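Long-range contact in catalase (Bacillus pumilus, PDB 4QOP), which breaks down hydrogen peroxide to water and oxygen at a haem group: residues D110-A115 with E185-N190. Residues are numbered along the deposited sequence; the frame is centred on the assembly and turned at random.
Sequences DPRGFA and EGIPAN. With HQE (benzene-1,4-diol), chain G; HEM (protoporphyrin IX containing Fe), chain E.
Pro188 lies over one face of the Arg112 guanidinium, its CD 3.7 Å from NE and displaced toward the rim; a proline suits this place, since its compact, apolar ring sets CD over the face without competing for the N-H donors. The arginine chain bends at chi2 (59°), which turns the head back toward its own segment, where NH1 donates to Asp110 O at 2.8 Å, within the guanidinium plane, and also to Leu108 O. Beside it, Asp110 N gives a fairly straight bond (160°) to Gly186 O at 3.0 Å, in the carbonyl plane. A water donates to both Asp110 O and Glu185 O, linking two acceptors that could not bond each other directly. Cut back to an alanine, Arg112 would probably leave Asp110 O and Leu108 O without their NH1 donor and open a gap beside Pro188. Further out, Asp110 OD2 accepts from the backbone N of Val98 and Ile99. Gly113 CA passes 3.5 Å from haem CMD, where a side chain would clash. The contact thus joins the lead-in to strand 113-120, a haem-lining strand of the catalase beta-barrel, to the loop after helix 175-181, beside the diol site.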
# COMPACT_ATOMS: atom_id res chain seq x y z
N ASP A 110 26.68 10.35 -15.11
CA ASP A 110 25.31 9.93 -15.36
C ASP A 110 24.77 10.86 -16.42
O ASP A 110 25.10 12.03 -16.43
CB ASP A 110 24.43 10.03 -14.07
CG ASP A 110 23.92 8.66 -13.52
OD1 ASP A 110 24.08 7.58 -14.16
OD2 ASP A 110 23.36 8.64 -12.39
N PRO A 111 23.84 10.38 -17.24
CA PRO A 111 22.91 11.35 -17.87
C PRO A 111 22.17 12.15 -16.83
O PRO A 111 22.03 11.70 -15.69
CB PRO A 111 21.90 10.45 -18.64
CG PRO A 111 22.51 9.10 -18.66
CD PRO A 111 23.39 9.00 -17.43
N ARG A 112 21.68 13.31 -17.25
CA ARG A 112 20.83 14.11 -16.39
C ARG A 112 19.43 14.16 -16.97
O ARG A 112 19.25 14.39 -18.18
CB ARG A 112 21.40 15.53 -16.26
CG ARG A 112 22.21 15.76 -14.96
CD ARG A 112 23.39 14.81 -14.84
NE ARG A 112 24.18 15.07 -13.64
CZ ARG A 112 25.24 14.34 -13.28
NH1 ARG A 112 25.64 13.31 -14.01
NH2 ARG A 112 25.89 14.64 -12.16
N GLY A 113 18.44 13.92 -16.13
CA GLY A 113 17.04 14.13 -16.51
C GLY A 113 16.64 15.58 -16.64
O GLY A 113 17.18 16.43 -15.94
N PHE A 114 15.73 15.84 -17.57
CA PHE A 114 15.30 17.17 -17.99
C PHE A 114 13.84 16.95 -18.33
O PHE A 114 13.50 16.83 -19.49
CB PHE A 114 16.12 17.63 -19.22
CG PHE A 114 16.13 19.14 -19.46
CD1 PHE A 114 14.94 19.88 -19.50
CD2 PHE A 114 17.33 19.83 -19.66
CE1 PHE A 114 14.96 21.25 -19.73
CE2 PHE A 114 17.35 21.19 -19.87
CZ PHE A 114 16.18 21.92 -19.93
N ALA A 115 12.99 16.92 -17.30
CA ALA A 115 11.56 16.62 -17.48
C ALA A 115 10.76 17.91 -17.40
O ALA A 115 10.79 18.58 -16.40
CB ALA A 115 11.12 15.63 -16.43
N GLU A 185 30.98 15.67 -20.61
CA GLU A 185 29.58 16.04 -20.52
C GLU A 185 28.81 14.95 -19.74
O GLU A 185 27.68 15.19 -19.36
CB GLU A 185 28.91 16.29 -21.89
CG GLU A 185 27.56 17.02 -21.76
CD GLU A 185 26.92 17.41 -23.10
OE1 GLU A 185 27.55 17.16 -24.15
OE2 GLU A 185 25.77 17.95 -23.11
N GLY A 186 29.47 13.83 -19.44
CA GLY A 186 28.95 12.89 -18.42
C GLY A 186 28.84 13.39 -16.97
O GLY A 186 28.12 12.79 -16.15
N ILE A 187 29.47 14.54 -16.67
CA ILE A 187 29.30 15.24 -15.39
C ILE A 187 29.08 16.74 -15.67
O ILE A 187 30.03 17.55 -15.55
CB ILE A 187 30.48 15.07 -14.46
CG1 ILE A 187 30.94 13.60 -14.45
CG2 ILE A 187 30.15 15.59 -13.06
CD1 ILE A 187 32.18 13.30 -13.64
N PRO A 188 27.83 17.13 -16.00
CA PRO A 188 27.51 18.56 -16.02
C PRO A 188 27.85 19.29 -14.74
O PRO A 188 27.79 18.74 -13.63
CB PRO A 188 25.99 18.58 -16.30
CG PRO A 188 25.68 17.25 -16.90
CD PRO A 188 26.62 16.29 -16.19
N ALA A 189 28.22 20.57 -14.89
CA ALA A 189 28.65 21.39 -13.75
C ALA A 189 27.50 21.64 -12.80
O ALA A 189 27.70 21.75 -11.58
CB ALA A 189 29.23 22.71 -14.22
N ASN A 190 26.30 21.77 -13.36
CA ASN A 190 25.11 21.92 -12.61
C ASN A 190 23.90 21.74 -13.56
O ASN A 190 24.08 21.44 -14.74
CB ASN A 190 25.10 23.27 -11.88
CG ASN A 190 25.27 24.44 -12.82
OD1 ASN A 190 24.43 24.67 -13.68
ND2 ASN A 190 26.37 25.19 -12.66
C1 HQE G . 27.91 5.70 -15.06
C2 HQE G . 26.59 6.12 -15.02
C3 HQE G . 25.72 5.77 -16.02
O3 HQE G . 24.42 6.19 -16.02
C4 HQE G . 26.16 4.97 -17.06
C5 HQE G . 27.47 4.52 -17.10
C6 HQE G . 28.35 4.90 -16.09
O6 HQE G . 29.64 4.47 -16.13
CHA HEM E . 12.05 8.47 -14.77
CHB HEM E . 11.40 4.20 -17.04
CHC HEM E . 14.03 5.85 -20.85
CHD HEM E . 14.14 10.28 -18.74
C1A HEM E . 11.68 7.17 -15.07
C2A HEM E . 10.90 6.37 -14.17
C3A HEM E . 10.70 5.18 -14.81
C4A HEM E . 11.35 5.23 -16.10
CMA HEM E . 9.93 4.01 -14.25
CAA HEM E . 10.38 6.79 -12.80
CBA HEM E . 9.11 7.67 -12.98
CGA HEM E . 8.38 8.09 -11.72
O1A HEM E . 7.73 9.18 -11.71
O2A HEM E . 8.38 7.36 -10.68
C1B HEM E . 12.08 4.31 -18.28
C2B HEM E . 12.15 3.26 -19.24
C3B HEM E . 12.90 3.69 -20.29
C4B HEM E . 13.27 5.08 -19.98
CMB HEM E . 11.55 1.88 -19.13
CAB HEM E . 13.18 2.99 -21.56
CBB HEM E . 12.48 1.91 -21.86
C1C HEM E . 14.26 7.20 -20.59
C2C HEM E . 14.66 8.12 -21.55
C3C HEM E . 14.71 9.37 -20.95
C4C HEM E . 14.27 9.23 -19.62
CMC HEM E . 14.98 7.77 -22.97
CAC HEM E . 15.00 10.63 -21.58
CBC HEM E . 14.94 10.65 -22.91
C1D HEM E . 13.56 10.09 -17.49
C2D HEM E . 13.47 11.21 -16.52
C3D HEM E . 12.88 10.70 -15.42
C4D HEM E . 12.64 9.28 -15.72
CMD HEM E . 13.91 12.63 -16.73
CAD HEM E . 12.57 11.46 -14.15
CBD HEM E . 11.27 12.26 -14.29
CGD HEM E . 11.06 12.97 -12.96
O1D HEM E . 10.20 12.57 -12.11
O2D HEM E . 11.80 13.95 -12.70
NA HEM E . 11.93 6.46 -16.25
NB HEM E . 12.76 5.37 -18.77
NC HEM E . 13.98 7.89 -19.46
ND HEM E . 13.05 8.96 -16.98
FE HEM E . 12.94 7.24 -17.79
O HOH W 1 25.48 13.74 -18.79